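Glycosyltransferase (Streptomyces viridochromogenes, PDB 2IUY) is a retaining family GT4 glycosyltransferase involved in avilamycin A biosynthesis, which probably transfers a sugar from a nucleotide-linked donor and can bind UDP. Local coordinates at residues K175-A180 with P200-E205; G169-H174 with L191-P196; E49-G54 with T66-G71; L8-L13 with L53-S58. All blocks are in the same frame, centred on the assembly; numbering follows the deposited sequence.

Interaction 1: residues K175-A180 with P200-E205; sequences KGALEA and PEYFDE
Tyr-202 reaches across from its helix to the start of the helix at Ala-177 and Leu-178. Its CG stands anti to the backbone N (chi1 -172°), which carries the ring away from its own helix. From CB outward, the far atoms of the ring make the contact. CE2 lies 3.9 Å from Ala-177 CB, and CE1 and CZ rest beside Leu-178 CB. The phenol oxygen does the polar work. Leu-178 N donates to Tyr-202 OH over 2.8 Å, with an N-H...O angle of 157°. Leu-178 N belongs to the first turn of a helix whose N-cap is Gly-176, where amide N-H groups lack partners within the helix. The phenol thus serves one of these amides from outside. A water accepts from Tyr-202 OH and donates to Glu-179 OE1, with 2.6 Å between the water oxygen and OE1. Farther along the helix, Leu-178 CD2 comes 4.0 Å from Glu-205 OE2, a carboxylate oxygen in a salt bridge with Arg-209. Lys-175, a UDP-binding residue, precedes this helix start and forms a salt bridge with Glu-252. The contact joins the N-terminal parts of helices 177-187 and 200-210, with Ala-177 also packing on Phe-167 and Leu-193 of strands 165-168 and 191-194.

Interaction 2: residues G169-H174 with L191-P196; sequences GRVSPH and LVLAGP
Pro-196 O is gripped by two donors. Val-171 N reaches it over 2.9 Å in an almost straight bond (N-H...O 173°), tilted 24° from the carbonyl plane. A water also donates to Pro-196 O and to Val-171 O, bridging the two carbonyls. Upstream, Gly-169 N makes a weak bond of 3.2 Å to Ala-194 O. Between these two links the chains come very close. Gly-195, which has no side chain, brings its CA to 3.2 Å from Gly-169 O in a CA-H...O contact. Arg-170 packs on the proline ring. Its CG meets Pro-196 CG at 3.4 Å, and the chain then bends at chi3 (-51°) to carry the guanidinium away from the proline. There NH2 donates to His-174 NE2 over 3.1 Å, nearly in both the guanidinium and ring planes, while NE bonds to Tyr-29, a UDP-binding residue. Two partners therefore fix the arginine head beside the nucleotide site. Val-171 CG2 packs 4.3 Å from Leu-193 CD2. The loop after strand 165-168 is thus tied to the end of neighbouring strand 191-194, with Val-171 touching Ala-177 of helix 177-187 and Ile-206 of helix 200-210.

Interaction 3: residues E49-G54 with T66-G71; sequences EVFLLG and TVVPAG
With CG anti to the carbonyl carbon (chi1 -64°), Phe-51 lays its ring alongside Thr-66, the two side chains pointing the same way. CD1 meets Thr-66 CB at 3.7 Å, and CE1 is near Thr-66 OG1. Val-68 CG2 comes to the edge of the same ring, close to its plane. Leu-53 also has CG anti to its carbonyl carbon (chi1 -73°). Its CD2 touches Val-68 CG1 at 3.7 Å and then Ala-70 CB. Beneath these side chains run two parallel strands. Thr-66 N donates to Val-50 O over 2.8 Å, and the ladder continues from Leu-52 N to Thr-66 O and from Val-68 N to Leu-52 O. This is the ladder at the outer edge of the N-terminal Rossmann-like domain of a GT-B fold, in which strand 65-67 is the outermost strand beside 49-53. The pairing outlasts the regular strand. An inverse gamma turn centred on Pro-69 brings the chain back, and Gly-54 N bonds to Ala-70 O. A water donates to both Leu-52 O and Val-68 O where the chains part. Another water links Glu-49 OE2 to Thr-66 OG1 and sits over one face of the Phe-51 ring. Leu-52 and Val-67 point to the opposite side of the sheet from Phe-51, their CD2 and CG2 methyls 4.3 Å apart. Leu-53 and Val-68 both pack against Trp-79 of helix 73-82.

Interaction 4: residues L8-L13 with L53-S58; sequences LVNIPL and LGAPGS
Asn-10 binds the chain at Leu-53 and Gly-54 through both its backbone and its side chain. Its backbone N donates to Leu-53 O over 2.9 Å, and Leu-53 N in turn donates to Leu-8 O over 3.0 Å. These two bonds flank the parallel bridge between Val-9 and Leu-53. The side chain adds a third bond, from Asn-10 ND2 to Gly-54 O at 3.1 Å. It is fairly straight at the hydrogen (156°), but the nitrogen sits above the carbonyl plane, 47° out of it. With CG anti to the backbone N (chi1 180°), the asparagine turns its amide toward Gly-54, and its CB lies 3.3 Å from Leu-53 O. Next to this bond, Ala-55 CB packs 3.7 Å from Asn-10 ND2. Gly-54, which has no side chain, lies close against Asn-10. On the sheet face carrying Val-9 and Leu-53, Val-9 CG2 meets Leu-53 CD1 at 3.9 Å. Beyond Gly-54 the chain makes a type II beta turn from Ala-55 to Ser-58. Ala-55 O receives both Ser-58 N and Ser-58 OG from one face. The contact joins the C-terminal ends of strands 5-9 and 49-53, with Val-9 and Pro-12 against Ile-76 of helix 73-82, Leu-8 against helix 31-45, and strand 87-90 on the far side of strand 5-9.

In the fold
Interactions 1 and 2 touch and belong to one parallel sheet with its helices, while interactions 3 and 4 belong to the other. The centres of interactions 1 and 3 are about 37 Å apart, on opposite sides of the chain's centre. Interactions 3 and 4 share Leu-53 and Gly-54 and pair strand 49-53 with its two neighbours. Both are buried and rest mainly on backbone bonds, as does interaction 2, which is also buried. Interaction 1 is only partly buried and uses a tyrosine hydroxyl and a water between two helices. Interactions 1 and 2 lie at the UDP site: interaction 1 contains Lys-175, and Arg-170 of interaction 2 bonds to Tyr-29. Interaction 3 lies away from it.

Interaction 1: residues K175-A180 with P200-E205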
loop_
_atom_site.group_PDB
_atom_site.type_symbol
_atom_site.label_atom_id
_atom_site.label_comp_id
_atom_site.label_asym_id
_atom_site.label_seq_id
_atom_site.Cartn_x
_atom_site.Cartn_y
_atom_site.Cartn_z
ATOM N N LYS A 175 5.817 -11.516 -5.196
ATOM C CA LYS A 175 5.998 -10.804 -3.920
ATOM C C LYS A 175 7.262 -11.260 -3.184
ATOM O O LYS A 175 7.709 -10.602 -2.247
ATOM C CB LYS A 175 4.783 -10.925 -2.987
ATOM C CG LYS A 175 3.504 -10.304 -3.546
ATOM C CD LYS A 175 3.714 -8.828 -3.957
ATOM C CE LYS A 175 3.930 -7.940 -2.746
ATOM N NZ LYS A 175 3.602 -6.491 -3.048
ATOM N N GLY A 176 7.854 -12.363 -3.642
ATOM C CA GLY A 176 9.176 -12.770 -3.188
ATOM C C GLY A 176 9.164 -13.392 -1.792
ATOM O O GLY A 176 10.136 -13.247 -1.054
ATOM N N ALA A 177 8.097 -14.099 -1.442
ATOM C CA ALA A 177 8.030 -14.824 -0.154
ATOM C C ALA A 177 9.191 -15.816 -0.024
ATOM O O ALA A 177 9.803 -15.958 1.053
ATOM C CB ALA A 177 6.661 -15.539 0.024
ATOM N N LEU A 178 9.473 -16.503 -1.123
ATOM C CA LEU A 178 10.523 -17.524 -1.165
ATOM C C LEU A 178 11.886 -16.917 -0.954
ATOM O O LEU A 178 12.691 -17.383 -0.149
ATOM C CB LEU A 178 10.482 -18.292 -2.501
ATOM C CG LEU A 178 11.663 -19.294 -2.644
ATOM C CD1 LEU A 178 11.393 -20.515 -1.751
ATOM C CD2 LEU A 178 11.815 -19.728 -4.051
ATOM N N GLU A 179 12.138 -15.840 -1.665
ATOM C CA GLU A 179 13.379 -15.073 -1.494
ATOM C C GLU A 179 13.556 -14.450 -0.113
ATOM O O GLU A 179 14.663 -14.347 0.382
ATOM C CB GLU A 179 13.468 -14.013 -2.593
ATOM C CG GLU A 179 13.661 -14.624 -4.009
ATOM C CD GLU A 179 12.372 -15.128 -4.675
ATOM O OE1 GLU A 179 11.232 -14.915 -4.165
ATOM O OE2 GLU A 179 12.486 -15.754 -5.746
ATOM N N ALA A 180 12.474 -14.013 0.496
ATOM C CA ALA A 180 12.482 -13.559 1.876
ATOM C C ALA A 180 12.827 -14.731 2.823
ATOM O O ALA A 180 13.573 -14.562 3.821
ATOM C CB ALA A 180 11.130 -12.967 2.220
ATOM N N PRO A 200 -0.793 -23.113 -3.336
ATOM C CA PRO A 200 -0.369 -24.263 -2.517
ATOM C C PRO A 200 0.969 -24.816 -2.949
ATOM O O PRO A 200 1.773 -25.126 -2.070
ATOM C CB PRO A 200 -1.458 -25.328 -2.752
ATOM C CG PRO A 200 -2.570 -24.625 -3.477
ATOM C CD PRO A 200 -1.963 -23.443 -4.179
ATOM N N GLU A 201 1.216 -24.920 -4.272
ATOM C CA GLU A 201 2.513 -25.451 -4.769
ATOM C C GLU A 201 3.663 -24.502 -4.373
ATOM O O GLU A 201 4.751 -24.940 -3.946
ATOM C CB GLU A 201 2.501 -25.660 -6.296
ATOM C CG GLU A 201 1.455 -26.647 -6.811
ATOM C CD GLU A 201 0.068 -26.030 -7.036
ATOM O OE1 GLU A 201 -0.150 -24.819 -6.735
ATOM O OE2 GLU A 201 -0.828 -26.772 -7.521
ATOM N N TYR A 202 3.424 -23.192 -4.552
ATOM C CA TYR A 202 4.390 -22.173 -4.092
ATOM C C TYR A 202 4.651 -22.266 -2.570
ATOM O O TYR A 202 5.798 -22.380 -2.151
ATOM C CB TYR A 202 3.937 -20.749 -4.474
ATOM C CG TYR A 202 4.992 -19.663 -4.182
ATOM C CD1 TYR A 202 6.287 -19.751 -4.715
ATOM C CD2 TYR A 202 4.683 -18.566 -3.389
ATOM C CE1 TYR A 202 7.262 -18.756 -4.475
ATOM C CE2 TYR A 202 5.643 -17.565 -3.126
ATOM C CZ TYR A 202 6.930 -17.681 -3.670
ATOM O OH TYR A 202 7.871 -16.708 -3.414
ATOM N N PHE A 203 3.584 -22.185 -1.768
ATOM C CA PHE A 203 3.664 -22.354 -0.309
ATOM C C PHE A 203 4.429 -23.630 0.047
ATOM O O PHE A 203 5.321 -23.586 0.889
ATOM C CB PHE A 203 2.268 -22.413 0.301
ATOM C CG PHE A 203 2.251 -22.592 1.813
ATOM C CD1 PHE A 203 2.300 -21.495 2.664
ATOM C CD2 PHE A 203 2.139 -23.857 2.375
ATOM C CE1 PHE A 203 2.251 -21.677 4.050
ATOM C CE2 PHE A 203 2.091 -24.042 3.759
ATOM C CZ PHE A 203 2.132 -22.951 4.590
ATOM N N ASP A 204 4.097 -24.741 -0.622
ATOM C CA ASP A 204 4.770 -26.031 -0.393
ATOM C C ASP A 204 6.281 -26.043 -0.685
ATOM O O ASP A 204 7.057 -26.707 0.016
ATOM C CB ASP A 204 4.044 -27.176 -1.107
ATOM C CG ASP A 204 2.732 -27.551 -0.415
ATOM O OD1 ASP A 204 2.402 -26.966 0.654
ATOM O OD2 ASP A 204 2.006 -28.399 -0.965
ATOM N N GLU A 205 6.683 -25.296 -1.711
ATOM C CA GLU A 205 8.092 -25.162 -2.076
ATOM C C GLU A 205 8.897 -24.400 -0.995
ATOM O O GLU A 205 10.068 -24.744 -0.657
ATOM C CB GLU A 205 8.217 -24.427 -3.436
ATOM C CG GLU A 205 9.684 -24.302 -3.969
ATOM C CD GLU A 205 9.830 -23.294 -5.148
ATOM O OE1 GLU A 205 8.840 -22.562 -5.497
ATOM O OE2 GLU A 205 10.953 -23.245 -5.728
HETATM O O HOH W 1 9.232 -16.052 -5.348
#

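Interaction 2: residues G169-H174 with L191-P196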
loop_
_atom_site.group_PDB
_atom_site.type_symbol
_atom_site.label_atom_id
_atom_site.label_comp_id
_atom_site.label_asym_id
_atom_site.label_seq_id
_atom_site.Cartn_x
_atom_site.Cartn_y
_atom_site.Cartn_z
ATOM N N GLY A 169 2.275 -9.859 3.279
ATOM C CA GLY A 169 1.578 -9.685 2.019
ATOM C C GLY A 169 1.082 -11.043 1.517
ATOM O O GLY A 169 1.142 -12.047 2.230
ATOM N N ARG A 170 0.616 -11.080 0.282
ATOM C CA ARG A 170 0.216 -12.363 -0.323
ATOM C C ARG A 170 1.447 -13.235 -0.593
ATOM O O ARG A 170 2.458 -12.755 -1.097
ATOM C CB ARG A 170 -0.591 -12.138 -1.599
ATOM C CG ARG A 170 -2.073 -11.752 -1.326
ATOM C CD ARG A 170 -2.837 -11.604 -2.687
ATOM N NE ARG A 170 -2.025 -10.717 -3.521
ATOM C CZ ARG A 170 -1.206 -11.109 -4.499
ATOM N NH1 ARG A 170 -1.146 -12.401 -4.873
ATOM N NH2 ARG A 170 -0.482 -10.173 -5.133
ATOM N N VAL A 171 1.358 -14.505 -0.214
ATOM C CA VAL A 171 2.461 -15.442 -0.423
ATOM C C VAL A 171 2.370 -15.912 -1.876
ATOM O O VAL A 171 1.735 -16.922 -2.169
ATOM C CB VAL A 171 2.384 -16.630 0.584
ATOM C CG1 VAL A 171 3.511 -17.681 0.318
ATOM C CG2 VAL A 171 2.378 -16.104 2.084
ATOM N N SER A 172 2.978 -15.129 -2.767
ATOM C CA SER A 172 2.937 -15.301 -4.227
ATOM C C SER A 172 4.310 -15.030 -4.747
ATOM O O SER A 172 5.034 -14.299 -4.117
ATOM C CB SER A 172 2.060 -14.256 -4.874
ATOM O OG SER A 172 0.721 -14.502 -4.528
ATOM N N PRO A 173 4.688 -15.661 -5.874
ATOM C CA PRO A 173 6.056 -15.568 -6.386
ATOM C C PRO A 173 6.560 -14.139 -6.685
ATOM O O PRO A 173 7.708 -13.815 -6.340
ATOM C CB PRO A 173 6.005 -16.426 -7.670
ATOM C CG PRO A 173 5.032 -17.490 -7.362
ATOM C CD PRO A 173 3.903 -16.648 -6.653
ATOM N N HIS A 174 5.728 -13.295 -7.307
ATOM C CA HIS A 174 6.159 -11.940 -7.618
ATOM C C HIS A 174 6.369 -11.071 -6.342
ATOM O O HIS A 174 7.032 -10.002 -6.419
ATOM C CB HIS A 174 5.168 -11.255 -8.577
ATOM C CG HIS A 174 3.812 -11.051 -7.975
ATOM N ND1 HIS A 174 2.899 -12.074 -7.851
ATOM C CD2 HIS A 174 3.226 -9.962 -7.431
ATOM C CE1 HIS A 174 1.797 -11.622 -7.276
ATOM N NE2 HIS A 174 1.976 -10.345 -6.998
ATOM N N LEU A 191 11.424 -16.228 9.989
ATOM C CA LEU A 191 10.598 -15.416 9.148
ATOM C C LEU A 191 9.133 -15.792 9.404
ATOM O O LEU A 191 8.678 -16.896 9.052
ATOM C CB LEU A 191 10.941 -15.632 7.674
ATOM C CG LEU A 191 10.059 -14.847 6.687
ATOM C CD1 LEU A 191 10.420 -13.378 6.703
ATOM C CD2 LEU A 191 10.197 -15.433 5.276
ATOM N N VAL A 192 8.409 -14.844 10.006
ATOM C CA VAL A 192 6.958 -14.886 10.026
ATOM C C VAL A 192 6.383 -14.505 8.656
ATOM O O VAL A 192 6.710 -13.451 8.089
ATOM C CB VAL A 192 6.416 -13.986 11.152
ATOM C CG1 VAL A 192 4.912 -13.951 11.137
ATOM C CG2 VAL A 192 6.908 -14.519 12.481
ATOM N N LEU A 193 5.592 -15.417 8.105
ATOM C CA LEU A 193 4.898 -15.203 6.865
ATOM C C LEU A 193 3.466 -14.863 7.192
ATOM O O LEU A 193 2.633 -15.769 7.421
ATOM C CB LEU A 193 4.921 -16.449 5.988
ATOM C CG LEU A 193 6.105 -16.792 5.112
ATOM C CD1 LEU A 193 5.779 -18.147 4.498
ATOM C CD2 LEU A 193 6.195 -15.794 4.018
ATOM N N ALA A 194 3.204 -13.557 7.236
ATOM C CA ALA A 194 1.904 -13.022 7.585
ATOM C C ALA A 194 1.124 -12.469 6.369
ATOM O O ALA A 194 1.294 -11.314 5.954
ATOM C CB ALA A 194 2.049 -11.958 8.646
ATOM N N GLY A 195 0.227 -13.282 5.845
ATOM C CA GLY A 195 -0.667 -12.881 4.775
ATOM C C GLY A 195 -1.276 -14.131 4.172
ATOM O O GLY A 195 -0.906 -15.255 4.575
ATOM N N PRO A 196 -2.211 -13.944 3.207
ATOM C CA PRO A 196 -2.861 -15.074 2.585
ATOM C C PRO A 196 -1.891 -15.895 1.725
ATOM O O PRO A 196 -1.187 -15.359 0.879
ATOM C CB PRO A 196 -3.979 -14.440 1.749
ATOM C CG PRO A 196 -3.555 -13.062 1.494
ATOM C CD PRO A 196 -2.693 -12.655 2.667
HETATM O O HOH W 2 -1.179 -16.251 -2.089
#

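Interaction 3: residues E49-G54 with T66-G71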
loop_
_atom_site.group_PDB
_atom_site.type_symbol
_atom_site.label_atom_id
_atom_site.label_comp_id
_atom_site.label_asym_id
_atom_site.label_seq_id
_atom_site.Cartn_x
_atom_site.Cartn_y
_atom_site.Cartn_z
ATOM N N GLU A 49 -14.190 17.460 3.283
ATOM C CA GLU A 49 -15.244 16.534 3.548
ATOM C C GLU A 49 -15.026 15.285 2.662
ATOM O O GLU A 49 -14.703 15.418 1.514
ATOM C CB GLU A 49 -16.594 17.218 3.304
ATOM C CG GLU A 49 -17.685 16.655 4.126
ATOM C CD GLU A 49 -19.040 17.255 3.830
ATOM O OE1 GLU A 49 -19.077 18.367 3.235
ATOM O OE2 GLU A 49 -20.049 16.580 4.189
ATOM N N VAL A 50 -15.132 14.081 3.230
ATOM C CA VAL A 50 -14.828 12.841 2.501
ATOM C C VAL A 50 -16.089 11.947 2.416
ATOM O O VAL A 50 -16.765 11.712 3.424
ATOM C CB VAL A 50 -13.600 12.079 3.113
ATOM C CG1 VAL A 50 -13.379 10.715 2.427
ATOM C CG2 VAL A 50 -12.362 12.919 2.995
ATOM N N PHE A 51 -16.436 11.555 1.180
ATOM C CA PHE A 51 -17.511 10.631 0.870
ATOM C C PHE A 51 -16.773 9.389 0.396
ATOM O O PHE A 51 -16.042 9.449 -0.569
ATOM C CB PHE A 51 -18.447 11.247 -0.211
ATOM C CG PHE A 51 -19.138 12.495 0.267
ATOM C CD1 PHE A 51 -20.407 12.419 0.865
ATOM C CD2 PHE A 51 -18.472 13.736 0.221
ATOM C CE1 PHE A 51 -21.021 13.562 1.342
ATOM C CE2 PHE A 51 -19.066 14.912 0.714
ATOM C CZ PHE A 51 -20.343 14.830 1.258
ATOM N N LEU A 52 -16.884 8.299 1.172
ATOM C CA LEU A 52 -16.165 7.078 0.890
ATOM C C LEU A 52 -17.136 6.191 0.144
ATOM O O LEU A 52 -18.245 5.966 0.623
ATOM C CB LEU A 52 -15.629 6.400 2.189
ATOM C CG LEU A 52 -15.097 4.975 2.082
ATOM C CD1 LEU A 52 -13.761 5.002 1.252
ATOM C CD2 LEU A 52 -14.891 4.341 3.501
ATOM N N LEU A 53 -16.691 5.697 -1.014
ATOM C CA LEU A 53 -17.477 4.848 -1.888
ATOM C C LEU A 53 -16.694 3.562 -2.051
ATOM O O LEU A 53 -15.454 3.551 -1.895
ATOM C CB LEU A 53 -17.624 5.507 -3.265
ATOM C CG LEU A 53 -18.572 6.687 -3.322
ATOM C CD1 LEU A 53 -17.920 7.603 -4.290
ATOM C CD2 LEU A 53 -19.939 6.168 -3.884
ATOM N N GLY A 54 -17.444 2.493 -2.332
ATOM C CA GLY A 54 -16.910 1.185 -2.599
ATOM C C GLY A 54 -16.468 0.507 -1.336
ATOM O O GLY A 54 -15.617 -0.383 -1.406
ATOM N N THR A 66 -18.472 10.697 5.418
ATOM C CA THR A 66 -19.712 10.024 5.119
ATOM C C THR A 66 -19.393 8.724 4.401
ATOM O O THR A 66 -18.747 8.752 3.333
ATOM C CB THR A 66 -20.617 10.896 4.196
ATOM O OG1 THR A 66 -21.003 12.102 4.874
ATOM C CG2 THR A 66 -21.835 10.128 3.732
ATOM N N VAL A 67 -19.814 7.593 4.993
ATOM C CA VAL A 67 -19.729 6.287 4.328
ATOM C C VAL A 67 -20.967 6.065 3.477
ATOM O O VAL A 67 -22.062 5.881 3.989
ATOM C CB VAL A 67 -19.377 5.082 5.304
ATOM C CG1 VAL A 67 -19.080 3.790 4.528
ATOM C CG2 VAL A 67 -18.143 5.431 6.112
ATOM N N VAL A 68 -20.774 6.139 2.161
ATOM C CA VAL A 68 -21.863 6.011 1.180
ATOM C C VAL A 68 -22.231 4.534 1.025
ATOM O O VAL A 68 -21.348 3.684 0.778
ATOM C CB VAL A 68 -21.474 6.632 -0.216
ATOM C CG1 VAL A 68 -22.580 6.436 -1.241
ATOM C CG2 VAL A 68 -21.146 8.106 -0.088
ATOM N N PRO A 69 -23.521 4.205 1.175
ATOM C CA PRO A 69 -23.945 2.811 1.010
ATOM C C PRO A 69 -23.939 2.294 -0.444
ATOM O O PRO A 69 -24.966 1.824 -0.960
ATOM C CB PRO A 69 -25.355 2.812 1.638
ATOM C CG PRO A 69 -25.849 4.187 1.397
ATOM C CD PRO A 69 -24.638 5.070 1.601
ATOM N N ALA A 70 -22.781 2.377 -1.096
ATOM C CA ALA A 70 -22.619 1.921 -2.476
ATOM C C ALA A 70 -21.384 1.074 -2.537
ATOM O O ALA A 70 -20.273 1.535 -2.252
ATOM C CB ALA A 70 -22.535 3.115 -3.469
ATOM N N GLY A 71 -21.628 -0.193 -2.823
ATOM C CA GLY A 71 -20.618 -1.216 -2.906
ATOM C C GLY A 71 -20.318 -1.498 -4.346
ATOM O O GLY A 71 -19.198 -1.292 -4.776
HETATM O O HOH W 3 -19.303 13.874 4.830
HETATM O O HOH W 4 -18.705 3.053 0.632
#

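Interaction 4: residues L8-L13 with L53-S58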
loop_
_atom_site.group_PDB
_atom_site.type_symbol
_atom_site.label_atom_id
_atom_site.label_comp_id
_atom_site.label_asym_id
_atom_site.label_seq_id
_atom_site.Cartn_x
_atom_site.Cartn_y
_atom_site.Cartn_z
ATOM N N LEU A 8 -13.975 9.624 -2.490
ATOM C CA LEU A 8 -12.843 8.693 -2.537
ATOM C C LEU A 8 -13.394 7.349 -2.868
ATOM O O LEU A 8 -14.181 6.848 -2.077
ATOM C CB LEU A 8 -12.154 8.535 -1.178
ATOM C CG LEU A 8 -11.108 9.522 -0.707
ATOM C CD1 LEU A 8 -10.575 9.043 0.700
ATOM C CD2 LEU A 8 -10.001 9.710 -1.787
ATOM N N VAL A 9 -12.958 6.751 -3.989
ATOM C CA VAL A 9 -13.563 5.518 -4.467
ATOM C C VAL A 9 -12.574 4.444 -4.196
ATOM O O VAL A 9 -11.518 4.372 -4.835
ATOM C CB VAL A 9 -13.970 5.531 -6.019
ATOM C CG1 VAL A 9 -14.907 4.356 -6.333
ATOM C CG2 VAL A 9 -14.705 6.833 -6.394
ATOM N N ASN A 10 -12.909 3.621 -3.205
ATOM C CA ASN A 10 -12.153 2.433 -2.878
ATOM C C ASN A 10 -12.450 1.399 -3.932
ATOM O O ASN A 10 -13.515 1.442 -4.563
ATOM C CB ASN A 10 -12.631 1.885 -1.520
ATOM C CG ASN A 10 -11.895 0.642 -1.100
ATOM O OD1 ASN A 10 -10.668 0.598 -1.153
ATOM N ND2 ASN A 10 -12.629 -0.368 -0.643
ATOM N N ILE A 11 -11.527 0.452 -4.075
ATOM C CA ILE A 11 -11.672 -0.707 -4.969
ATOM C C ILE A 11 -12.741 -1.641 -4.371
ATOM O O ILE A 11 -12.545 -2.181 -3.264
ATOM C CB ILE A 11 -10.317 -1.467 -5.146
ATOM C CG1 ILE A 11 -10.476 -2.631 -6.129
ATOM C CG2 ILE A 11 -9.767 -2.008 -3.770
ATOM C CD1 ILE A 11 -9.123 -3.256 -6.580
ATOM N N PRO A 12 -13.901 -1.787 -5.059
ATOM C CA PRO A 12 -15.009 -2.632 -4.512
ATOM C C PRO A 12 -14.726 -4.151 -4.604
ATOM O O PRO A 12 -14.681 -4.716 -5.698
ATOM C CB PRO A 12 -16.252 -2.209 -5.339
ATOM C CG PRO A 12 -15.812 -1.134 -6.263
ATOM C CD PRO A 12 -14.268 -1.132 -6.331
ATOM N N LEU A 13 -14.509 -4.787 -3.452
ATOM C CA LEU A 13 -14.133 -6.163 -3.393
ATOM C C LEU A 13 -14.853 -6.804 -2.224
ATOM O O LEU A 13 -14.902 -6.239 -1.142
ATOM C CB LEU A 13 -12.608 -6.312 -3.145
ATOM C CG LEU A 13 -11.617 -6.009 -4.290
ATOM C CD1 LEU A 13 -10.136 -6.208 -3.846
ATOM C CD2 LEU A 13 -11.917 -6.904 -5.519
ATOM N N LEU A 53 -16.691 5.697 -1.014
ATOM C CA LEU A 53 -17.477 4.848 -1.888
ATOM C C LEU A 53 -16.694 3.562 -2.051
ATOM O O LEU A 53 -15.454 3.551 -1.895
ATOM C CB LEU A 53 -17.624 5.507 -3.265
ATOM C CG LEU A 53 -18.572 6.687 -3.322
ATOM C CD1 LEU A 53 -17.920 7.603 -4.290
ATOM C CD2 LEU A 53 -19.939 6.168 -3.884
ATOM N N GLY A 54 -17.444 2.493 -2.332
ATOM C CA GLY A 54 -16.910 1.185 -2.599
ATOM C C GLY A 54 -16.468 0.507 -1.336
ATOM O O GLY A 54 -15.617 -0.383 -1.406
ATOM N N ALA A 55 -17.005 0.939 -0.179
ATOM C CA ALA A 55 -16.651 0.324 1.129
ATOM C C ALA A 55 -17.767 0.477 2.206
ATOM O O ALA A 55 -17.522 1.035 3.297
ATOM C CB ALA A 55 -15.309 0.883 1.637
ATOM N N PRO A 56 -18.988 -0.000 1.889
ATOM C CA PRO A 56 -20.129 0.205 2.797
ATOM C C PRO A 56 -19.900 -0.580 4.126
ATOM O O PRO A 56 -19.137 -1.547 4.154
ATOM C CB PRO A 56 -21.357 -0.281 1.995
ATOM C CG PRO A 56 -20.792 -1.105 0.837
ATOM C CD PRO A 56 -19.330 -0.768 0.672
ATOM N N GLY A 57 -20.446 -0.124 5.236
ATOM C CA GLY A 57 -20.113 -0.862 6.480
ATOM C C GLY A 57 -18.752 -0.549 7.080
ATOM O O GLY A 57 -18.408 -1.113 8.135
ATOM N N SER A 58 -17.957 0.319 6.422
ATOM C CA SER A 58 -16.685 0.825 6.996
ATOM C C SER A 58 -17.011 1.662 8.237
ATOM O O SER A 58 -18.084 2.226 8.297
ATOM C CB SER A 58 -15.924 1.689 5.983
ATOM O OG SER A 58 -15.509 0.945 4.855
#